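Local coordinates for protein PES4 (Saccharomyces cerevisiae S288C, PDB 6EZ7), which probably binds RNA, including poly(A), poly(U) and mRNA 3'-untranslated regions, and is represented here by its third RNA recognition motif, at residues N2-K7 with W43-K49; S54-I58 with L72-A76; N8-T13 with F66-K70. One frame throughout, in Å; residues are numbered along the deposited sequence.

Contact 1: residues N2-K7 with W43-K49; sequences NSIFIK and WAFVTYK
Ile-4 and Ile-6 pair in antiparallel fashion with Val-46 and Ala-44, the axes of strands 3-7 and 43-48 running 4.6 Å apart at 161°, and paired backbone bonds close both hydrogen-bonded pairs. Alternating with them are the non-hydrogen-bonded pairs Phe-5 with Phe-45 and Ser-3 with Thr-47, whose side chains share the opposite face. There the Phe-5 ring stands obliquely beside those of Phe-45 and Trp-43: Phe-5 CE1 comes 3.4 Å from CD1 of Phe-45 and also meets CZ3 of Trp-43 at 3.6 Å, the indole carbon lying at the edge of the Phe-5 ring. The Phe-45 and Phe-5 planes differ by 42°. With CG anti to the backbone N (chi1 179°), the Phe-45 ring also reaches Ser-3, whose OG shares a hydrogen bond of 2.8 Å with Thr-47 OG1; two small hydroxyls thus pair beside the aromatic cluster. On the reverse face, branched aliphatics suit a core: Ile-6 CD1 touches Val-46 CG2 at 3.5 Å, and helix 15-22 covers both. At the strand end, Asn-2 ND2 donates to Tyr-48 O at 2.9 Å, while its OD1 bonds Ser-51. Strands 3-7 and 43-48 carry the RNP2 and RNP1 positions of an RNA recognition motif, and the aromatic cluster is consistent with a surface for stacking RNA bases, backed by a largely apolar interior.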
loop_
_atom_site.group_PDB
_atom_site.type_symbol
_atom_site.label_atom_id
_atom_site.label_comp_id
_atom_site.label_asym_id
_atom_site.label_seq_id
_atom_site.Cartn_x
_atom_site.Cartn_y
_atom_site.Cartn_z
ATOM N N ASN A 2 -5.236 -0.265 -10.524
ATOM C CA ASN A 2 -3.786 -0.249 -10.386
ATOM C C ASN A 2 -3.356 0.118 -8.973
ATOM O O ASN A 2 -2.163 0.168 -8.679
ATOM C CB ASN A 2 -3.163 0.738 -11.377
ATOM C CG ASN A 2 -3.273 0.271 -12.809
ATOM O OD1 ASN A 2 -4.298 -0.266 -13.220
ATOM N ND2 ASN A 2 -2.211 0.474 -13.580
ATOM N N SER A 3 -4.322 0.378 -8.098
ATOM C CA SER A 3 -4.002 0.984 -6.808
ATOM C C SER A 3 -4.345 0.115 -5.608
ATOM O O SER A 3 -5.323 -0.633 -5.622
ATOM C CB SER A 3 -4.712 2.329 -6.675
ATOM O OG SER A 3 -4.345 3.191 -7.735
ATOM N N ILE A 4 -3.529 0.233 -4.564
ATOM C CA ILE A 4 -3.754 -0.485 -3.318
ATOM C C ILE A 4 -3.720 0.455 -2.123
ATOM O O ILE A 4 -3.168 1.557 -2.193
ATOM C CB ILE A 4 -2.706 -1.600 -3.107
ATOM C CG1 ILE A 4 -1.297 -1.003 -3.044
ATOM C CG2 ILE A 4 -2.813 -2.646 -4.206
ATOM C CD1 ILE A 4 -0.209 -2.024 -2.756
ATOM N N PHE A 5 -4.334 0.025 -1.030
ATOM C CA PHE A 5 -4.178 0.710 0.244
ATOM C C PHE A 5 -3.279 -0.123 1.136
ATOM O O PHE A 5 -3.370 -1.350 1.150
ATOM C CB PHE A 5 -5.528 0.940 0.929
ATOM C CG PHE A 5 -6.310 2.090 0.366
ATOM C CD1 PHE A 5 -5.817 3.380 0.442
ATOM C CD2 PHE A 5 -7.549 1.883 -0.218
ATOM C CE1 PHE A 5 -6.541 4.445 -0.067
ATOM C CE2 PHE A 5 -8.277 2.944 -0.727
ATOM C CZ PHE A 5 -7.769 4.224 -0.653
ATOM N N ILE A 6 -2.399 0.545 1.869
ATOM C CA ILE A 6 -1.566 -0.126 2.854
ATOM C C ILE A 6 -1.844 0.504 4.201
ATOM O O ILE A 6 -1.639 1.704 4.382
ATOM C CB ILE A 6 -0.076 -0.009 2.520
ATOM C CG1 ILE A 6 0.174 -0.461 1.081
ATOM C CG2 ILE A 6 0.754 -0.813 3.505
ATOM C CD1 ILE A 6 1.422 0.124 0.488
ATOM N N LYS A 7 -2.331 -0.296 5.141
ATOM C CA LYS A 7 -2.702 0.232 6.444
ATOM C C LYS A 7 -1.982 -0.515 7.553
ATOM O O LYS A 7 -1.299 -1.506 7.299
ATOM C CB LYS A 7 -4.217 0.155 6.638
ATOM C CG LYS A 7 -5.006 0.759 5.484
ATOM C CD LYS A 7 -6.483 0.871 5.806
ATOM C CE LYS A 7 -6.779 2.123 6.611
ATOM N NZ LYS A 7 -8.240 2.408 6.644
ATOM N N TRP A 43 -1.283 5.344 6.858
ATOM C CA TRP A 43 -1.785 4.595 5.721
ATOM C C TRP A 43 -1.113 5.084 4.450
ATOM O O TRP A 43 -0.586 6.192 4.399
ATOM C CB TRP A 43 -3.308 4.702 5.610
ATOM C CG TRP A 43 -3.829 6.076 5.331
ATOM C CD1 TRP A 43 -4.075 7.061 6.243
ATOM C CD2 TRP A 43 -4.193 6.610 4.054
ATOM N NE1 TRP A 43 -4.560 8.179 5.608
ATOM C CE2 TRP A 43 -4.643 7.927 4.264
ATOM C CE3 TRP A 43 -4.175 6.102 2.749
ATOM C CZ2 TRP A 43 -5.070 8.745 3.220
ATOM C CZ3 TRP A 43 -4.601 6.915 1.715
ATOM C CH2 TRP A 43 -5.044 8.222 1.957
ATOM N N ALA A 44 -1.115 4.236 3.432
ATOM C CA ALA A 44 -0.475 4.572 2.175
ATOM C C ALA A 44 -1.374 4.205 1.009
ATOM O O ALA A 44 -2.154 3.257 1.078
ATOM C CB ALA A 44 0.871 3.869 2.052
ATOM N N PHE A 45 -1.249 4.972 -0.062
ATOM C CA PHE A 45 -2.002 4.744 -1.280
ATOM C C PHE A 45 -0.998 4.606 -2.410
ATOM O O PHE A 45 -0.300 5.563 -2.747
ATOM C CB PHE A 45 -2.983 5.894 -1.521
ATOM C CG PHE A 45 -3.799 5.760 -2.774
ATOM C CD1 PHE A 45 -4.731 4.747 -2.909
ATOM C CD2 PHE A 45 -3.658 6.674 -3.805
ATOM C CE1 PHE A 45 -5.492 4.636 -4.061
ATOM C CE2 PHE A 45 -4.413 6.567 -4.957
ATOM C CZ PHE A 45 -5.332 5.546 -5.084
ATOM N N VAL A 46 -0.904 3.405 -2.966
ATOM C CA VAL A 46 0.109 3.104 -3.970
ATOM C C VAL A 46 -0.521 2.750 -5.300
ATOM O O VAL A 46 -1.408 1.895 -5.375
ATOM C CB VAL A 46 1.019 1.950 -3.522
ATOM C CG1 VAL A 46 2.012 1.589 -4.623
ATOM C CG2 VAL A 46 1.750 2.333 -2.255
ATOM N N THR A 47 -0.055 3.411 -6.352
ATOM C CA THR A 47 -0.533 3.135 -7.695
ATOM C C THR A 47 0.580 2.535 -8.547
ATOM O O THR A 47 1.661 3.108 -8.672
ATOM C CB THR A 47 -1.074 4.402 -8.368
ATOM O OG1 THR A 47 -2.177 4.906 -7.603
ATOM C CG2 THR A 47 -1.554 4.089 -9.774
ATOM N N TYR A 48 0.306 1.374 -9.125
ATOM C CA TYR A 48 1.270 0.693 -9.975
ATOM C C TYR A 48 1.109 1.087 -11.437
ATOM O O TYR A 48 0.009 1.413 -11.881
ATOM C CB TYR A 48 1.130 -0.823 -9.820
ATOM C CG TYR A 48 1.712 -1.324 -8.520
ATOM C CD1 TYR A 48 3.063 -1.619 -8.418
ATOM C CD2 TYR A 48 0.917 -1.481 -7.393
ATOM C CE1 TYR A 48 3.609 -2.065 -7.231
ATOM C CE2 TYR A 48 1.454 -1.931 -6.198
ATOM C CZ TYR A 48 2.800 -2.224 -6.126
ATOM O OH TYR A 48 3.341 -2.672 -4.943
ATOM N N LYS A 49 2.210 1.061 -12.180
ATOM C CA LYS A 49 2.152 1.309 -13.614
ATOM C C LYS A 49 1.385 0.184 -14.296
ATOM O O LYS A 49 0.517 0.429 -15.135
ATOM C CB LYS A 49 3.557 1.441 -14.205
ATOM C CG LYS A 49 4.350 2.615 -13.644
ATOM C CD LYS A 49 5.589 2.909 -14.475
ATOM C CE LYS A 49 6.307 4.153 -13.972
ATOM N NZ LYS A 49 7.628 4.341 -14.633
#

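Contact 2: residues S54-I58 with L72-A76; sequences SEKAI and LVTRA
The second helix of the RNA recognition motif packs here on the last long strand of the sheet: Ile-58 and Val-73 fill the interface, and Ser-54 and Glu-55 hold Arg-75 at its end. The axes of helix 54-58 and strand 72-75 approach to 8.1 Å, and their directions differ by 150°, so the helix runs roughly back along the strand. Ile-58 crosses Val-73 obliquely, CG1 lying 4.1 Å from Val-73 CG1, and its CG2 methyl rests 3.5 Å from Val-73 O. Its CD1 reaches further along the strand to Arg-75, 3.7 Å from CB, so that one branched residue spans two strand positions. Val-73 is short enough to let the helix backbone close in, and both side chains also touch Ile-4 of the adjacent strand.

The Arg-75 chain starts out extended (chi1 179°), then folds at chi3 to bring its guanidinium to the helix. NH2 and NH1 both donate end-on to Ser-54 OG, at 2.8 Å and 3.0 Å, with the oxygen in the guanidinium plane. The hydroxyl is further bonded to Ser-51 O, which satisfies this buried group. NH2 also makes a salt bridge with Glu-55 OE1 at 2.9 Å, approaching from above the carboxylate plane; the two flat groups are turned 33° apart. These bonds would hold the guanidinium against rotation. With its apolar seam and charged margin, this is one half of the helical layer of the RRM alpha/beta sandwich, in which helices 15-22 and 51-61 pack on one face of the antiparallel sheet.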
loop_
_atom_site.group_PDB
_atom_site.type_symbol
_atom_site.label_atom_id
_atom_site.label_comp_id
_atom_site.label_asym_id
_atom_site.label_seq_id
_atom_site.Cartn_x
_atom_site.Cartn_y
_atom_site.Cartn_z
ATOM N N SER A 54 -0.464 -4.681 -8.930
ATOM C CA SER A 54 -1.236 -4.314 -7.747
ATOM C C SER A 54 -1.826 -5.559 -7.088
ATOM O O SER A 54 -1.839 -5.672 -5.863
ATOM C CB SER A 54 -2.339 -3.312 -8.099
ATOM O OG SER A 54 -3.364 -3.907 -8.870
ATOM N N GLU A 55 -2.301 -6.498 -7.898
ATOM C CA GLU A 55 -2.799 -7.763 -7.366
ATOM C C GLU A 55 -1.666 -8.557 -6.728
ATOM O O GLU A 55 -1.844 -9.187 -5.685
ATOM C CB GLU A 55 -3.467 -8.589 -8.462
ATOM C CG GLU A 55 -4.298 -9.750 -7.942
ATOM C CD GLU A 55 -5.337 -9.312 -6.927
ATOM O OE1 GLU A 55 -6.067 -8.334 -7.200
ATOM O OE2 GLU A 55 -5.421 -9.946 -5.852
ATOM N N LYS A 56 -0.499 -8.522 -7.363
ATOM C CA LYS A 56 0.673 -9.206 -6.833
ATOM C C LYS A 56 1.042 -8.642 -5.469
ATOM O O LYS A 56 1.377 -9.391 -4.552
ATOM C CB LYS A 56 1.852 -9.081 -7.799
ATOM C CG LYS A 56 1.705 -9.916 -9.061
ATOM C CD LYS A 56 2.708 -9.496 -10.124
ATOM C CE LYS A 56 4.138 -9.636 -9.625
ATOM N NZ LYS A 56 5.115 -9.029 -10.572
ATOM N N ALA A 57 0.972 -7.318 -5.344
ATOM C CA ALA A 57 1.314 -6.636 -4.098
ATOM C C ALA A 57 0.408 -7.075 -2.955
ATOM O O ALA A 57 0.872 -7.311 -1.841
ATOM C CB ALA A 57 1.237 -5.122 -4.280
ATOM N N ILE A 58 -0.887 -7.170 -3.233
ATOM C CA ILE A 58 -1.838 -7.654 -2.242
ATOM C C ILE A 58 -1.505 -9.089 -1.837
ATOM O O ILE A 58 -1.433 -9.413 -0.651
ATOM C CB ILE A 58 -3.280 -7.593 -2.772
ATOM C CG1 ILE A 58 -3.682 -6.143 -3.051
ATOM C CG2 ILE A 58 -4.242 -8.241 -1.786
ATOM C CD1 ILE A 58 -5.008 -6.012 -3.769
ATOM N N LEU A 72 -1.868 -4.334 6.490
ATOM C CA LEU A 72 -3.099 -4.602 5.769
ATOM C C LEU A 72 -2.963 -4.032 4.366
ATOM O O LEU A 72 -2.828 -2.822 4.189
ATOM C CB LEU A 72 -4.302 -3.994 6.492
ATOM C CG LEU A 72 -5.646 -4.053 5.764
ATOM C CD1 LEU A 72 -6.111 -5.495 5.573
ATOM C CD2 LEU A 72 -6.689 -3.240 6.518
ATOM N N VAL A 73 -2.967 -4.907 3.369
ATOM C CA VAL A 73 -2.839 -4.467 1.991
ATOM C C VAL A 73 -4.075 -4.885 1.214
ATOM O O VAL A 73 -4.319 -6.074 1.008
ATOM C CB VAL A 73 -1.571 -5.035 1.334
ATOM C CG1 VAL A 73 -1.437 -4.523 -0.093
ATOM C CG2 VAL A 73 -0.350 -4.652 2.156
ATOM N N THR A 74 -4.870 -3.901 0.808
ATOM C CA THR A 74 -6.125 -4.173 0.120
ATOM C C THR A 74 -6.220 -3.374 -1.167
ATOM O O THR A 74 -5.529 -2.376 -1.334
ATOM C CB THR A 74 -7.339 -3.842 1.004
ATOM O OG1 THR A 74 -7.253 -2.480 1.442
ATOM C CG2 THR A 74 -7.381 -4.749 2.217
ATOM N N ARG A 75 -7.078 -3.813 -2.079
ATOM C CA ARG A 75 -7.277 -3.078 -3.320
ATOM C C ARG A 75 -8.000 -1.763 -3.049
ATOM O O ARG A 75 -8.902 -1.698 -2.217
ATOM C CB ARG A 75 -8.057 -3.925 -4.330
ATOM C CG ARG A 75 -8.326 -3.216 -5.648
ATOM C CD ARG A 75 -8.551 -4.201 -6.783
ATOM N NE ARG A 75 -7.392 -5.064 -6.988
ATOM C CZ ARG A 75 -6.311 -4.710 -7.675
ATOM N NH1 ARG A 75 -6.230 -3.501 -8.215
ATOM N NH2 ARG A 75 -5.303 -5.562 -7.812
ATOM N N ALA A 76 -7.573 -0.710 -3.739
ATOM C CA ALA A 76 -8.243 0.576 -3.668
ATOM C C ALA A 76 -9.290 0.641 -4.764
ATOM O O ALA A 76 -9.004 1.074 -5.880
ATOM C CB ALA A 76 -7.250 1.704 -3.812
#

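Contact 3: residues N8-T13 with F66-K70; sequences NLPTIT and FRGKK
Pro-10 crosses Phe-66 obliquely, its CD 3.5 Å from CD2 of the ring, where the loop leaving the first strand of the RNA recognition motif meets the type I' hairpin turn from Phe-66 to Lys-69. The rigid pyrrolidine suits this place: its CG also lies 3.8 Å from Lys-69 CG, on the aliphatic part of that lysine. A chi1 of 177° turns the Phe-66 ring away from its own backbone N, toward Pro-10 and Thr-13. Thr-13 OG1 lies 3.5 Å from Phe-66 CE2, at the ring edge, and Phe-21 of helix 15-22 meets the ring edge-to-face, anchoring the hairpin to the core.

At the other end of the contact, the Asn-8 amide reaches across to the hairpin. ND2 donates to Lys-70 O at 2.6 Å; the oxygen sits in the amide plane, but the nitrogen approaches from above the carbonyl plane. Asparagine fits this corner because it readily adopts the left-handed backbone conformation (phi 61°). A leucine here would probably leave Lys-70 O without its side-chain donor. The Asn-8 backbone O, buried against Lys-69 CB at 3.4 Å, has no polar partner.

On the solvent side, Ile-12 crosses Arg-67 obliquely, its CD1 methyl 3.3 Å from Arg-67 NE. A water molecule completes this edge, donating to Ile-12 O and accepting from Arg-67 NH2 at 2.7 Å.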
loop_
_atom_site.group_PDB
_atom_site.type_symbol
_atom_site.label_atom_id
_atom_site.label_comp_id
_atom_site.label_asym_id
_atom_site.label_seq_id
_atom_site.Cartn_x
_atom_site.Cartn_y
_atom_site.Cartn_z
ATOM N N ASN A 8 -2.147 -0.027 8.781
ATOM C CA ASN A 8 -1.438 -0.546 9.947
ATOM C C ASN A 8 0.070 -0.401 9.782
ATOM O O ASN A 8 0.843 -1.283 10.159
ATOM C CB ASN A 8 -1.803 -2.007 10.213
ATOM C CG ASN A 8 -1.458 -2.443 11.619
ATOM O OD1 ASN A 8 -1.424 -1.626 12.539
ATOM N ND2 ASN A 8 -1.184 -3.733 11.794
ATOM N N LEU A 9 0.484 0.725 9.212
ATOM C CA LEU A 9 1.899 1.024 9.064
ATOM C C LEU A 9 2.449 1.630 10.344
ATOM O O LEU A 9 1.756 2.393 11.021
ATOM C CB LEU A 9 2.131 1.976 7.891
ATOM C CG LEU A 9 1.934 1.423 6.480
ATOM C CD1 LEU A 9 1.834 2.567 5.486
ATOM C CD2 LEU A 9 3.075 0.489 6.104
ATOM N N PRO A 10 3.699 1.287 10.683
ATOM C CA PRO A 10 4.406 1.896 11.812
ATOM C C PRO A 10 4.554 3.394 11.591
ATOM O O PRO A 10 4.704 3.813 10.445
ATOM C CB PRO A 10 5.771 1.202 11.796
ATOM C CG PRO A 10 5.582 -0.028 10.989
ATOM C CD PRO A 10 4.527 0.294 9.982
ATOM N N THR A 11 4.517 4.184 12.658
ATOM C CA THR A 11 4.551 5.638 12.523
ATOM C C THR A 11 5.869 6.149 11.941
ATOM O O THR A 11 5.914 7.232 11.368
ATOM C CB THR A 11 4.300 6.330 13.873
ATOM O OG1 THR A 11 5.253 5.865 14.836
ATOM C CG2 THR A 11 2.894 6.025 14.370
ATOM N N ILE A 12 6.938 5.372 12.073
ATOM C CA ILE A 12 8.229 5.794 11.536
ATOM C C ILE A 12 8.415 5.414 10.062
ATOM O O ILE A 12 9.488 5.613 9.497
ATOM C CB ILE A 12 9.401 5.218 12.366
ATOM C CG1 ILE A 12 9.108 3.792 12.839
ATOM C CG2 ILE A 12 9.669 6.101 13.574
ATOM C CD1 ILE A 12 8.934 2.779 11.742
ATOM N N THR A 13 7.369 4.859 9.454
ATOM C CA THR A 13 7.408 4.480 8.043
ATOM C C THR A 13 7.769 5.665 7.157
ATOM O O THR A 13 7.237 6.764 7.327
ATOM C CB THR A 13 6.058 3.901 7.589
ATOM O OG1 THR A 13 5.721 2.786 8.423
ATOM C CG2 THR A 13 6.115 3.448 6.138
ATOM N N PHE A 66 5.903 -5.579 9.231
ATOM C CA PHE A 66 6.859 -4.503 9.071
ATOM C C PHE A 66 7.024 -3.796 10.409
ATOM O O PHE A 66 6.073 -3.214 10.931
ATOM C CB PHE A 66 6.403 -3.533 7.985
ATOM C CG PHE A 66 7.309 -2.357 7.817
ATOM C CD1 PHE A 66 8.683 -2.525 7.812
ATOM C CD2 PHE A 66 6.792 -1.084 7.658
ATOM C CE1 PHE A 66 9.528 -1.439 7.658
ATOM C CE2 PHE A 66 7.630 0.001 7.502
ATOM C CZ PHE A 66 8.997 -0.176 7.500
ATOM N N ARG A 67 8.231 -3.875 10.959
ATOM C CA ARG A 67 8.516 -3.411 12.314
ATOM C C ARG A 67 7.456 -3.880 13.304
ATOM O O ARG A 67 6.896 -3.084 14.058
ATOM C CB ARG A 67 8.640 -1.890 12.345
ATOM C CG ARG A 67 9.629 -1.367 11.328
ATOM C CD ARG A 67 10.469 -0.257 11.903
ATOM N NE ARG A 67 11.130 0.507 10.851
ATOM C CZ ARG A 67 12.444 0.681 10.769
ATOM N NH1 ARG A 67 13.241 0.145 11.683
ATOM N NH2 ARG A 67 12.960 1.394 9.777
ATOM N N GLY A 68 7.167 -5.177 13.273
ATOM C CA GLY A 68 6.263 -5.784 14.231
ATOM C C GLY A 68 4.791 -5.569 13.941
ATOM O O GLY A 68 3.940 -6.158 14.602
ATOM N N LYS A 69 4.490 -4.718 12.964
ATOM C CA LYS A 69 3.110 -4.443 12.579
ATOM C C LYS A 69 2.694 -5.319 11.408
ATOM O O LYS A 69 3.388 -5.371 10.391
ATOM C CB LYS A 69 2.929 -2.968 12.201
ATOM C CG LYS A 69 3.218 -1.975 13.315
ATOM C CD LYS A 69 2.278 -2.163 14.490
ATOM C CE LYS A 69 2.282 -0.939 15.392
ATOM N NZ LYS A 69 3.227 -1.090 16.537
ATOM N N LYS A 70 1.561 -5.998 11.548
ATOM C CA LYS A 70 1.022 -6.808 10.468
ATOM C C LYS A 70 0.301 -5.902 9.476
ATOM O O LYS A 70 -0.753 -5.344 9.780
ATOM C CB LYS A 70 0.079 -7.885 11.011
ATOM C CG LYS A 70 -0.260 -8.961 10.002
ATOM C CD LYS A 70 -0.974 -10.136 10.650
ATOM C CE LYS A 70 -2.300 -9.709 11.249
ATOM N NZ LYS A 70 -3.098 -10.879 11.704
HETATM O O HOH W 1 -0.213 -5.915 14.212
HETATM O O HOH W 2 11.243 3.285 8.760
#

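How the contacts relate
All three contacts meet on the same antiparallel sheet, in which strand 3-9 lies between strands 42-48 and 69-75. Contacts 1 and 2 have centres about 7 Å apart and are joined directly: Phe-5 N lies 2.7 Å from Thr-74 O, a probable hydrogen bond, and Tyr-48 OH, hydrogen-bonded to Phe-22 O, also packs against Ala-57 CB. Contact 1 thus supplies the aromatic face, while contact 2 adds a helix to the reverse face. Contact 3 lies about 16 Å from both centres, at one end of the sheet; Leu-9 CD1 packs 3.8 Å from Ala-44 CB to link it with contact 1. A bound diethylene glycol, probably from crystallisation, touches Lys-7.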